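Local structure of defective in germ line development protein 3, isoform a (Caenorhabditis elegans, 3N89) at residues H162-A167 with G243-V248; R170-L175 with N184-H189; F190-Y195 with D257-S262; P211-E214 with I220-Y223. The protein brings four KH domains together in a globular structural platform and probably serves RNA regulation in germline development. All blocks are in the same frame, centred on the assembly; numbering follows the deposited sequence.

Contact 1 of 4, residues H162-A167 with G243-V248; sequences HELIEA and GNIDNV
Ile165 and Ile245 meet where two helices come side by side, their CA atoms 6.8 Å apart. The side chains cross obliquely, and the touch is between the inner parts of the two long branches: Ile165 CG1 lies 4.0 Å from Ile245 CG1. Both residues start out pointing at the opposite helix, yet their branches are set differently. In Ile245, CG1 stands anti to the backbone N (chi1 179°), whereas in Ile165 it is CG2 that takes that place and CG1 runs beside the N (chi1 -63°). The outer end of Ile165 passes on to Asp246, whose side chain it meets at about a right angle; Ile165 CD1 is 3.4 Å from Asp246 OD1, and CG2 of the same isoleucine is 4.0 Å from that oxygen. These are van der Waals contacts, since methyl groups offer the oxygen no donor; the polar partner of the carboxylate is Lys169, one helical turn beyond Ile165, in a salt bridge with OD2. A looser apolar touch, Leu164 CD2 to Ile245 CD1 at 4.3 Å, completes the interface toward the sheet. The arrangement joins the C-terminal helices of two successive type I KH domains, 161-175 and 245-257, through their first turns. Beneath them runs the shared antiparallel sheet: Leu164 rests on Ile154 and Ala156 of strand 149-157, Ile245 on Phe186 and Val248 on Leu188 of strand 186-193.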
loop_
_atom_site.group_PDB
_atom_site.type_symbol
_atom_site.label_atom_id
_atom_site.label_comp_id
_atom_site.label_asym_id
_atom_site.label_seq_id
_atom_site.Cartn_x
_atom_site.Cartn_y
_atom_site.Cartn_z
ATOM N N HIS A 162 0.777 14.618 11.976
ATOM C CA HIS A 162 0.280 15.622 12.907
ATOM C C HIS A 162 1.037 16.913 12.646
ATOM O O HIS A 162 0.462 18.000 12.646
ATOM C CB HIS A 162 0.504 15.163 14.346
ATOM C CG HIS A 162 0.023 16.136 15.374
ATOM N ND1 HIS A 162 0.876 16.780 16.244
ATOM C CD2 HIS A 162 -1.226 16.562 15.686
ATOM C CE1 HIS A 162 0.175 17.558 17.051
ATOM N NE2 HIS A 162 -1.103 17.442 16.733
ATOM N N GLU A 163 2.336 16.780 12.409
ATOM C CA GLU A 163 3.181 17.930 12.129
ATOM C C GLU A 163 2.781 18.627 10.828
ATOM O O GLU A 163 2.829 19.853 10.735
ATOM C CB GLU A 163 4.648 17.503 12.038
ATOM C CG GLU A 163 5.300 17.144 13.367
ATOM C CD GLU A 163 6.773 16.782 13.210
ATOM O OE1 GLU A 163 7.484 17.505 12.475
ATOM O OE2 GLU A 163 7.225 15.790 13.825
ATOM N N LEU A 164 2.388 17.853 9.821
ATOM C CA LEU A 164 2.008 18.441 8.541
ATOM C C LEU A 164 0.691 19.196 8.624
ATOM O O LEU A 164 0.602 20.349 8.197
ATOM C CB LEU A 164 1.927 17.363 7.456
ATOM C CG LEU A 164 1.675 17.871 6.029
ATOM C CD1 LEU A 164 2.281 16.896 5.041
ATOM C CD2 LEU A 164 0.191 18.061 5.780
ATOM N N ILE A 165 -0.336 18.554 9.170
ATOM C CA ILE A 165 -1.634 19.208 9.297
ATOM C C ILE A 165 -1.506 20.560 9.999
ATOM O O ILE A 165 -1.981 21.576 9.497
ATOM C CB ILE A 165 -2.627 18.333 10.083
ATOM C CG1 ILE A 165 -2.883 17.026 9.318
ATOM C CG2 ILE A 165 -3.918 19.098 10.309
ATOM C CD1 ILE A 165 -3.958 16.139 9.918
ATOM N N GLU A 166 -0.854 20.567 11.158
ATOM C CA GLU A 166 -0.669 21.794 11.923
ATOM C C GLU A 166 -0.032 22.884 11.060
ATOM O O GLU A 166 -0.572 23.992 10.939
ATOM C CB GLU A 166 0.198 21.514 13.154
ATOM C CG GLU A 166 -0.460 20.575 14.164
ATOM C CD GLU A 166 -1.484 21.276 15.040
ATOM O OE1 GLU A 166 -1.135 21.677 16.177
ATOM O OE2 GLU A 166 -2.637 21.440 14.592
ATOM N N ALA A 167 1.110 22.572 10.456
ATOM C CA ALA A 167 1.790 23.538 9.599
ATOM C C ALA A 167 0.794 24.085 8.583
ATOM O O ALA A 167 0.774 25.281 8.296
ATOM C CB ALA A 167 2.955 22.875 8.884
ATOM N N GLY A 243 -10.833 18.308 -0.723
ATOM C CA GLY A 243 -11.513 18.573 0.534
ATOM C C GLY A 243 -10.581 19.168 1.576
ATOM O O GLY A 243 -9.414 19.430 1.286
ATOM N N ASN A 244 -11.080 19.402 2.785
ATOM C CA ASN A 244 -10.235 19.950 3.838
ATOM C C ASN A 244 -9.088 18.988 4.085
ATOM O O ASN A 244 -9.158 17.818 3.711
ATOM C CB ASN A 244 -11.016 20.139 5.140
ATOM C CG ASN A 244 -12.190 21.077 4.982
ATOM O OD1 ASN A 244 -12.264 21.846 4.018
ATOM N ND2 ASN A 244 -13.116 21.028 5.939
ATOM N N ILE A 245 -8.042 19.477 4.737
ATOM C CA ILE A 245 -6.879 18.653 5.014
ATOM C C ILE A 245 -7.184 17.373 5.795
ATOM O O ILE A 245 -6.732 16.304 5.408
ATOM C CB ILE A 245 -5.783 19.473 5.750
ATOM C CG1 ILE A 245 -4.576 18.584 6.049
ATOM C CG2 ILE A 245 -6.350 20.078 7.025
ATOM C CD1 ILE A 245 -3.979 17.950 4.818
ATOM N N ASP A 246 -7.943 17.470 6.882
ATOM C CA ASP A 246 -8.259 16.283 7.685
ATOM C C ASP A 246 -9.025 15.197 6.929
ATOM O O ASP A 246 -8.712 14.008 7.054
ATOM C CB ASP A 246 -9.054 16.678 8.931
ATOM C CG ASP A 246 -8.224 17.453 9.929
ATOM O OD1 ASP A 246 -7.276 16.869 10.496
ATOM O OD2 ASP A 246 -8.518 18.648 10.149
ATOM N N ASN A 247 -10.027 15.599 6.155
ATOM C CA ASN A 247 -10.828 14.640 5.399
ATOM C C ASN A 247 -10.014 13.940 4.307
ATOM O O ASN A 247 -10.115 12.727 4.129
ATOM C CB ASN A 247 -12.026 15.347 4.766
ATOM C CG ASN A 247 -12.885 16.066 5.788
ATOM O OD1 ASN A 247 -12.367 16.715 6.701
ATOM N ND2 ASN A 247 -14.203 15.971 5.631
ATOM N N VAL A 248 -9.208 14.704 3.578
ATOM C CA VAL A 248 -8.404 14.133 2.505
ATOM C C VAL A 248 -7.491 13.015 3.005
ATOM O O VAL A 248 -7.481 11.914 2.447
ATOM C CB VAL A 248 -7.534 15.201 1.815
ATOM C CG1 VAL A 248 -6.831 14.588 0.617
ATOM C CG2 VAL A 248 -8.389 16.363 1.374
#

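Contact 2 of 4, residues R170-L175 with N184-H189; sequences RLNEIL and NNFTLH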
loop_
_atom_site.group_PDB
_atom_site.type_symbol
_atom_site.label_atom_id
_atom_site.label_comp_id
_atom_site.label_asym_id
_atom_site.label_seq_id
_atom_site.Cartn_x
_atom_site.Cartn_y
_atom_site.Cartn_z
ATOM N N ARG A 170 -1.802 26.266 10.270
ATOM C CA ARG A 170 -1.173 27.493 10.742
ATOM C C ARG A 170 -1.154 28.454 9.562
ATOM O O ARG A 170 -1.365 29.659 9.718
ATOM C CB ARG A 170 0.254 27.224 11.246
ATOM C CZ ARG A 170 2.743 24.873 14.930
ATOM N N LEU A 171 -0.928 27.904 8.373
ATOM C CA LEU A 171 -0.884 28.705 7.159
ATOM C C LEU A 171 -2.239 29.279 6.775
ATOM O O LEU A 171 -2.322 30.408 6.301
ATOM C CB LEU A 171 -0.323 27.879 6.000
ATOM C CG LEU A 171 1.182 28.058 5.782
ATOM C CD1 LEU A 171 1.935 27.770 7.074
ATOM C CD2 LEU A 171 1.646 27.141 4.662
ATOM N N ASN A 172 -3.303 28.514 6.962
ATOM C CA ASN A 172 -4.615 29.036 6.618
ATOM C C ASN A 172 -4.853 30.278 7.464
ATOM O O ASN A 172 -5.147 31.353 6.939
ATOM C CB ASN A 172 -5.693 27.984 6.860
ATOM C CG ASN A 172 -5.712 26.935 5.773
ATOM O OD1 ASN A 172 -5.638 27.268 4.588
ATOM N ND2 ASN A 172 -5.810 25.665 6.159
ATOM N N GLU A 173 -4.692 30.122 8.773
ATOM C CA GLU A 173 -4.850 31.215 9.716
ATOM C C GLU A 173 -4.130 32.458 9.204
ATOM O O GLU A 173 -4.715 33.541 9.118
ATOM C CB GLU A 173 -4.255 30.820 11.065
ATOM C CG GLU A 173 -5.041 29.769 11.825
ATOM C CD GLU A 173 -4.217 29.111 12.914
ATOM O OE1 GLU A 173 -3.481 29.832 13.618
ATOM O OE2 GLU A 173 -4.309 27.873 13.073
ATOM N N ILE A 174 -2.855 32.282 8.866
ATOM C CA ILE A 174 -2.004 33.361 8.372
ATOM C C ILE A 174 -2.384 33.897 6.988
ATOM O O ILE A 174 -2.019 35.022 6.639
ATOM C CB ILE A 174 -0.508 32.911 8.374
ATOM C CG1 ILE A 174 0.085 33.116 9.771
ATOM C CG2 ILE A 174 0.301 33.681 7.332
ATOM C CD1 ILE A 174 1.585 32.867 9.859
ATOM N N LEU A 175 -3.125 33.117 6.207
ATOM C CA LEU A 175 -3.510 33.570 4.871
ATOM C C LEU A 175 -4.919 34.139 4.775
ATOM O O LEU A 175 -5.250 34.800 3.793
ATOM C CB LEU A 175 -3.355 32.435 3.850
ATOM C CG LEU A 175 -1.921 31.936 3.650
ATOM C CD1 LEU A 175 -1.890 30.817 2.613
ATOM C CD2 LEU A 175 -1.038 33.100 3.222
ATOM N N ASN A 184 -12.373 23.393 0.320
ATOM C CA ASN A 184 -11.907 22.389 -0.630
ATOM C C ASN A 184 -10.592 22.923 -1.178
ATOM O O ASN A 184 -10.323 22.867 -2.378
ATOM C CB ASN A 184 -12.919 22.211 -1.762
ATOM C CG ASN A 184 -14.110 21.360 -1.355
ATOM O OD1 ASN A 184 -14.639 21.494 -0.254
ATOM N ND2 ASN A 184 -14.546 20.486 -2.257
ATOM N N ASN A 185 -9.782 23.441 -0.260
ATOM C CA ASN A 185 -8.494 24.044 -0.568
ATOM C C ASN A 185 -7.355 23.028 -0.601
ATOM O O ASN A 185 -6.187 23.408 -0.674
ATOM C CB ASN A 185 -8.200 25.122 0.481
ATOM C CG ASN A 185 -7.377 26.273 -0.065
ATOM O OD1 ASN A 185 -6.318 26.603 0.473
ATOM N ND2 ASN A 185 -7.868 26.903 -1.125
ATOM N N PHE A 186 -7.687 21.740 -0.549
ATOM C CA PHE A 186 -6.661 20.692 -0.569
ATOM C C PHE A 186 -6.923 19.588 -1.585
ATOM O O PHE A 186 -8.055 19.138 -1.758
ATOM C CB PHE A 186 -6.518 20.077 0.821
ATOM C CG PHE A 186 -5.827 20.974 1.804
ATOM C CD1 PHE A 186 -4.441 21.020 1.864
ATOM C CD2 PHE A 186 -6.562 21.793 2.655
ATOM C CE1 PHE A 186 -3.796 21.868 2.758
ATOM C CE2 PHE A 186 -5.931 22.642 3.549
ATOM C CZ PHE A 186 -4.541 22.681 3.601
ATOM N N THR A 187 -5.858 19.146 -2.243
ATOM C CA THR A 187 -5.961 18.100 -3.253
ATOM C C THR A 187 -4.830 17.089 -3.114
ATOM O O THR A 187 -3.673 17.474 -2.947
ATOM C CB THR A 187 -5.878 18.696 -4.666
ATOM O OG1 THR A 187 -6.837 19.750 -4.802
ATOM C CG2 THR A 187 -6.145 17.624 -5.708
ATOM N N LEU A 188 -5.169 15.803 -3.175
ATOM C CA LEU A 188 -4.177 14.739 -3.094
ATOM C C LEU A 188 -4.283 13.861 -4.328
ATOM O O LEU A 188 -5.383 13.501 -4.755
ATOM C CB LEU A 188 -4.374 13.868 -1.850
ATOM C CG LEU A 188 -3.372 12.699 -1.778
ATOM C CD1 LEU A 188 -2.645 12.720 -0.437
ATOM C CD2 LEU A 188 -4.085 11.376 -1.998
ATOM N N HIS A 189 -3.131 13.506 -4.886
ATOM C CA HIS A 189 -3.080 12.674 -6.074
ATOM C C HIS A 189 -2.579 11.267 -5.767
ATOM O O HIS A 189 -1.379 11.043 -5.596
ATOM C CB HIS A 189 -2.187 13.343 -7.112
ATOM C CG HIS A 189 -2.753 14.616 -7.654
ATOM N ND1 HIS A 189 -2.052 15.803 -7.662
ATOM C CD2 HIS A 189 -3.949 14.882 -8.231
ATOM C CE1 HIS A 189 -2.790 16.743 -8.224
ATOM N NE2 HIS A 189 -3.946 16.209 -8.578
#
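Asn172, whose side chain meets the Phe186 ring, has its carbonyl O bonded to Leu175 N at 2.8 Å, the shortest sound polar bond here. The same N-H also reaches Leu171 O, but weakly, consistent with a tightening toward i to i+3 bonding at the helix end. From the start of that turn, the Asn172 amide extends toward the strand. Its ND2 lies at the edge of the Phe186 ring and in the ring plane, 4.0 Å from CE2 and 4.1 Å from CZ. Amide and ring planes stand 86° apart, and the two side chains approach from opposite directions; since the nitrogen faces ring carbons at the rim, this is edge packing and not an N-H to pi bond. In the fold, the pair links the C-terminal helix of one KH domain to the first strand of the next, 186-193, across a connection of ten residues. Strand 105-111 fills in beside them, with Met110 touching Asn172, Asn185 and Phe186 alike. Phe186 has CG anti to its carbonyl carbon (chi1 -73°), which sends the ring forward to the helix, while its backbone bonds to Gly243. Asn185 bonds through its backbone to Ala111, tying the strand's beginning to 105-111.

Contact 3 of 4, residues F190-Y195 with D257-S262; sequences FTLSTY and DLLPIS
Phe190 and Leu192, on the first strand of one type I KH domain, receive Leu259, the residue just ahead of the first strand of the next. The contact thus joins the two antiparallel sheets of the protein, one holding strand 186-193 and the other strand 260-268. All cross-segment interaction is apolar. Leu259 divides its methyl groups between the two partners: CD1 goes to the aromatic ring and CD2 to the leucine. Phe190 meets it with its rim, CZ lying 4.1 Å from Leu259 CD1, and the methyl sits near the ring plane, so this is an edge contact and not a CH-pi one. Ring and leucine approach from opposite directions. Phe190 and Leu192, two residues apart, lie on the same side of the strand, and with CG anti to the backbone N (chi1 -168° and -170°) both extend to the same leucine. Polar bonding runs to other strands and loops: the backbones of Phe190 and Leu192 pair with Ile239 and Tyr237 of strand 236-242, that of Leu259 with Glu322, and Thr191 N bonds Glu37 OE1. With the nearest CA atoms, those of Leu192 and Leu259, 8.6 Å apart, the segments meet by side chains alone. Leu192 and Leu259 slide past each other in opposite directions, and their branch ends come together where Leu192 CD1 lies 3.4 Å from Leu259 CD2.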
loop_
_atom_site.group_PDB
_atom_site.type_symbol
_atom_site.label_atom_id
_atom_site.label_comp_id
_atom_site.label_asym_id
_atom_site.label_seq_id
_atom_site.Cartn_x
_atom_site.Cartn_y
_atom_site.Cartn_z
ATOM N N PHE A 190 -3.500 10.313 -5.692
ATOM C CA PHE A 190 -3.110 8.937 -5.415
ATOM C C PHE A 190 -2.851 8.200 -6.731
ATOM O O PHE A 190 -3.678 8.226 -7.639
ATOM C CB PHE A 190 -4.205 8.223 -4.623
ATOM C CG PHE A 190 -3.776 6.904 -4.051
ATOM C CD1 PHE A 190 -2.862 6.852 -3.005
ATOM C CD2 PHE A 190 -4.282 5.707 -4.561
ATOM C CE1 PHE A 190 -2.453 5.630 -2.477
ATOM C CE2 PHE A 190 -3.879 4.483 -4.041
ATOM C CZ PHE A 190 -2.963 4.442 -2.995
ATOM N N THR A 191 -1.690 7.559 -6.831
ATOM C CA THR A 191 -1.329 6.814 -8.027
ATOM C C THR A 191 -1.524 5.329 -7.792
ATOM O O THR A 191 -0.759 4.692 -7.060
ATOM C CB THR A 191 0.140 7.022 -8.415
ATOM O OG1 THR A 191 0.964 6.787 -7.264
ATOM C CG2 THR A 191 0.366 8.417 -8.951
ATOM N N LEU A 192 -2.547 4.780 -8.424
ATOM C CA LEU A 192 -2.840 3.372 -8.287
ATOM C C LEU A 192 -2.342 2.693 -9.545
ATOM O O LEU A 192 -2.203 3.341 -10.587
ATOM C CB LEU A 192 -4.353 3.159 -8.168
ATOM C CG LEU A 192 -4.799 1.748 -7.789
ATOM C CD1 LEU A 192 -4.442 1.500 -6.328
ATOM C CD2 LEU A 192 -6.307 1.592 -8.002
ATOM N N SER A 193 -2.045 1.403 -9.454
ATOM C CA SER A 193 -1.621 0.665 -10.636
ATOM C C SER A 193 -2.905 0.345 -11.391
ATOM O O SER A 193 -3.779 -0.349 -10.871
ATOM C CB SER A 193 -0.911 -0.628 -10.244
ATOM O OG SER A 193 0.441 -0.370 -9.904
ATOM N N THR A 194 -3.030 0.857 -12.611
ATOM C CA THR A 194 -4.234 0.623 -13.404
ATOM C C THR A 194 -4.792 -0.788 -13.238
ATOM O O THR A 194 -5.995 -0.972 -13.045
ATOM C CB THR A 194 -3.968 0.885 -14.883
ATOM O OG1 THR A 194 -2.797 0.172 -15.282
ATOM C CG2 THR A 194 -3.748 2.370 -15.121
ATOM N N TYR A 195 -3.912 -1.778 -13.294
ATOM C CA TYR A 195 -4.314 -3.173 -13.155
ATOM C C TYR A 195 -5.393 -3.393 -12.110
ATOM O O TYR A 195 -6.371 -4.103 -12.352
ATOM C CB TYR A 195 -3.110 -4.042 -12.775
ATOM C CG TYR A 195 -3.383 -5.528 -12.852
ATOM C CD1 TYR A 195 -2.995 -6.261 -13.972
ATOM C CD2 TYR A 195 -4.032 -6.204 -11.806
ATOM C CE1 TYR A 195 -3.236 -7.626 -14.061
ATOM C CE2 TYR A 195 -4.283 -7.580 -11.884
ATOM C CZ TYR A 195 -3.876 -8.280 -13.023
ATOM O OH TYR A 195 -4.091 -9.633 -13.139
ATOM N N ASP A 257 -6.601 1.262 2.332
ATOM C CA ASP A 257 -7.053 0.055 3.016
ATOM C C ASP A 257 -7.508 -0.969 1.966
ATOM O O ASP A 257 -7.616 -2.159 2.259
ATOM C CB ASP A 257 -8.237 0.345 3.949
ATOM C CG ASP A 257 -7.826 0.965 5.277
ATOM O OD1 ASP A 257 -6.693 0.728 5.754
ATOM O OD2 ASP A 257 -8.676 1.677 5.860
ATOM N N LEU A 258 -7.780 -0.495 0.749
ATOM C CA LEU A 258 -8.253 -1.360 -0.334
ATOM C C LEU A 258 -7.148 -2.008 -1.160
ATOM O O LEU A 258 -7.392 -2.982 -1.873
ATOM C CB LEU A 258 -9.184 -0.582 -1.272
ATOM C CG LEU A 258 -10.547 -0.139 -0.726
ATOM C CD1 LEU A 258 -11.357 0.538 -1.832
ATOM C CD2 LEU A 258 -11.298 -1.342 -0.199
ATOM N N LEU A 259 -5.944 -1.452 -1.081
ATOM C CA LEU A 259 -4.797 -1.974 -1.814
ATOM C C LEU A 259 -4.611 -3.453 -1.515
ATOM O O LEU A 259 -4.664 -3.862 -0.358
ATOM C CB LEU A 259 -3.525 -1.220 -1.414
ATOM C CG LEU A 259 -3.322 0.161 -2.022
ATOM C CD1 LEU A 259 -2.126 0.813 -1.376
ATOM C CD2 LEU A 259 -3.123 0.035 -3.535
ATOM N N PRO A 260 -4.386 -4.274 -2.552
ATOM C CA PRO A 260 -4.193 -5.712 -2.356
ATOM C C PRO A 260 -2.875 -6.012 -1.655
ATOM O O PRO A 260 -1.942 -5.213 -1.704
ATOM C CB PRO A 260 -4.232 -6.260 -3.783
ATOM C CG PRO A 260 -3.619 -5.156 -4.573
ATOM C CD PRO A 260 -4.297 -3.927 -3.984
ATOM N N ILE A 261 -2.806 -7.174 -1.016
ATOM C CA ILE A 261 -1.615 -7.587 -0.287
ATOM C C ILE A 261 -1.515 -9.105 -0.403
ATOM O O ILE A 261 -2.533 -9.785 -0.526
ATOM C CB ILE A 261 -1.742 -7.179 1.211
ATOM C CG1 ILE A 261 -0.373 -7.169 1.884
ATOM C CG2 ILE A 261 -2.671 -8.151 1.952
ATOM C CD1 ILE A 261 -0.392 -6.461 3.223
ATOM N N SER A 262 -0.300 -9.640 -0.371
ATOM C CA SER A 262 -0.129 -11.084 -0.470
ATOM C C SER A 262 1.200 -11.503 0.113
ATOM O O SER A 262 2.149 -10.720 0.134
ATOM C CB SER A 262 -0.199 -11.543 -1.926
ATOM O OG SER A 262 0.961 -11.145 -2.630
#

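Contact 4 of 4, residues P211-E214 with I220-Y223; sequences PVIE and IISY
Glu214 reaches from its helix to the backbone of Ile221, where its OE1 accepts the N-H at 2.9 Å between Ile221 N and Glu214 OE1. The bond is fairly straight, 160° at the hydrogen, and arrives on the anti side of the carboxylate, 26° out of its plane. The same oxygen lies 3.6 Å from Ile220 CA. Below the head group the chain is used as well: Glu214 CG packs against Ile221 CG1 at 3.8 Å, the two side chains crossing at a slant. Ile221 then carries its CD1 on to Ile213, 3.8 Å from Ile213 CG2, and these isoleucines cross at about a right angle. What puts the carboxylate in place is an extended chain beyond CG (chi2 170°), long enough to span from helix to strand. Further out, Ile213 packs on Ala251, Tyr254 and Ile255 of helix 245-257, and Ile221 on Ile239 of strand 236-242. This is the second helix of a type I KH domain turning back into its second strand, 220-222, one of the two edge strands of its sheet. Ile220 and Ser222 make backbone bonds to Val242 and Lys240, leaving the Ile221 N-H between them for the glutamate. With a leucine in place of Glu214, that N-H would probably be left without its acceptor and the helix would lose its polar tie to the strand. A carboxylate here in effect takes the place that a neighbouring strand's carbonyl might have filled, supplying an acceptor at the sheet edge while its CG methylene packs on Ile221.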
loop_
_atom_site.group_PDB
_atom_site.type_symbol
_atom_site.label_atom_id
_atom_site.label_comp_id
_atom_site.label_asym_id
_atom_site.label_seq_id
_atom_site.Cartn_x
_atom_site.Cartn_y
_atom_site.Cartn_z
ATOM N N PRO A 211 -17.532 6.301 -4.219
ATOM C CA PRO A 211 -18.686 7.059 -3.712
ATOM C C PRO A 211 -18.902 6.852 -2.213
ATOM O O PRO A 211 -19.294 7.778 -1.497
ATOM C CB PRO A 211 -19.841 6.518 -4.547
ATOM C CG PRO A 211 -19.187 6.304 -5.881
ATOM C CD PRO A 211 -17.864 5.643 -5.499
ATOM N N VAL A 212 -18.640 5.636 -1.745
ATOM C CA VAL A 212 -18.802 5.306 -0.330
ATOM C C VAL A 212 -17.816 6.117 0.497
ATOM O O VAL A 212 -18.156 6.621 1.565
ATOM C CB VAL A 212 -18.548 3.796 -0.064
ATOM C CG1 VAL A 212 -18.581 3.513 1.438
ATOM C CG2 VAL A 212 -19.590 2.957 -0.787
ATOM N N ILE A 213 -16.589 6.238 0.001
ATOM C CA ILE A 213 -15.572 6.999 0.713
ATOM C C ILE A 213 -15.976 8.467 0.799
ATOM O O ILE A 213 -15.880 9.075 1.864
ATOM C CB ILE A 213 -14.195 6.867 0.038
ATOM C CG1 ILE A 213 -13.681 5.434 0.206
ATOM C CG2 ILE A 213 -13.210 7.871 0.650
ATOM C CD1 ILE A 213 -12.262 5.230 -0.267
ATOM N N GLU A 214 -16.433 9.035 -0.314
ATOM C CA GLU A 214 -16.874 10.429 -0.320
ATOM C C GLU A 214 -17.894 10.654 0.806
ATOM O O GLU A 214 -17.720 11.531 1.654
ATOM C CB GLU A 214 -17.528 10.775 -1.660
ATOM C CG GLU A 214 -16.560 11.112 -2.777
ATOM C CD GLU A 214 -17.242 11.213 -4.133
ATOM O OE1 GLU A 214 -16.803 12.037 -4.961
ATOM O OE2 GLU A 214 -18.210 10.457 -4.378
ATOM N N ILE A 220 -14.301 14.923 -2.415
ATOM C CA ILE A 220 -14.713 14.719 -3.793
ATOM C C ILE A 220 -13.622 13.885 -4.435
ATOM O O ILE A 220 -12.435 14.151 -4.241
ATOM C CB ILE A 220 -14.897 16.064 -4.539
ATOM C CG1 ILE A 220 -16.055 16.850 -3.900
ATOM C CG2 ILE A 220 -15.206 15.808 -6.007
ATOM C CD1 ILE A 220 -16.222 18.257 -4.437
ATOM N N ILE A 221 -14.017 12.860 -5.176
ATOM C CA ILE A 221 -13.046 11.982 -5.812
ATOM C C ILE A 221 -13.372 11.780 -7.276
ATOM O O ILE A 221 -14.411 11.213 -7.618
ATOM C CB ILE A 221 -13.023 10.600 -5.142
ATOM C CG1 ILE A 221 -12.908 10.757 -3.620
ATOM C CG2 ILE A 221 -11.871 9.785 -5.693
ATOM C CD1 ILE A 221 -13.013 9.457 -2.844
ATOM N N SER A 222 -12.485 12.253 -8.141
ATOM C CA SER A 222 -12.673 12.095 -9.568
ATOM C C SER A 222 -11.506 11.276 -10.093
ATOM O O SER A 222 -10.431 11.257 -9.490
ATOM C CB SER A 222 -12.728 13.454 -10.267
ATOM O OG SER A 222 -11.528 14.179 -10.099
ATOM N N TYR A 223 -11.738 10.579 -11.201
ATOM C CA TYR A 223 -10.728 9.743 -11.833
ATOM C C TYR A 223 -11.038 9.618 -13.313
ATOM O O TYR A 223 -12.170 9.836 -13.733
ATOM C CB TYR A 223 -10.698 8.349 -11.198
ATOM C CG TYR A 223 -12.049 7.830 -10.763
ATOM C CD1 TYR A 223 -12.610 8.234 -9.555
ATOM C CD2 TYR A 223 -12.782 6.959 -11.574
ATOM C CE1 TYR A 223 -13.868 7.787 -9.163
ATOM C CE2 TYR A 223 -14.043 6.504 -11.192
ATOM C CZ TYR A 223 -14.579 6.925 -9.987
ATOM O OH TYR A 223 -15.830 6.500 -9.605
#

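In the fold
Contacts 1 and 2 lie together beside the six-stranded sheet, contact 4 sits on its edge strand 220-222 and touches contact 2 through Asn184 and Ile220, and contact 3 marks its link to the seven-stranded one. Contacts 1 and 2 share helix 161-175, have centres 8 Å apart, and touch through Gly243 N and Phe186 O. Contacts 2 and 3 divide strand 186-193 between them, their centres 27 Å apart. Contact 4 lies 16 Å from contact 3, centre to centre, and 18 Å from contact 1. Along the chain, contact 1 encloses contacts 2 and 4, and crosses contact 3, which also encloses contact 4. Such interlocking of consecutive KH domains fits a single globular platform.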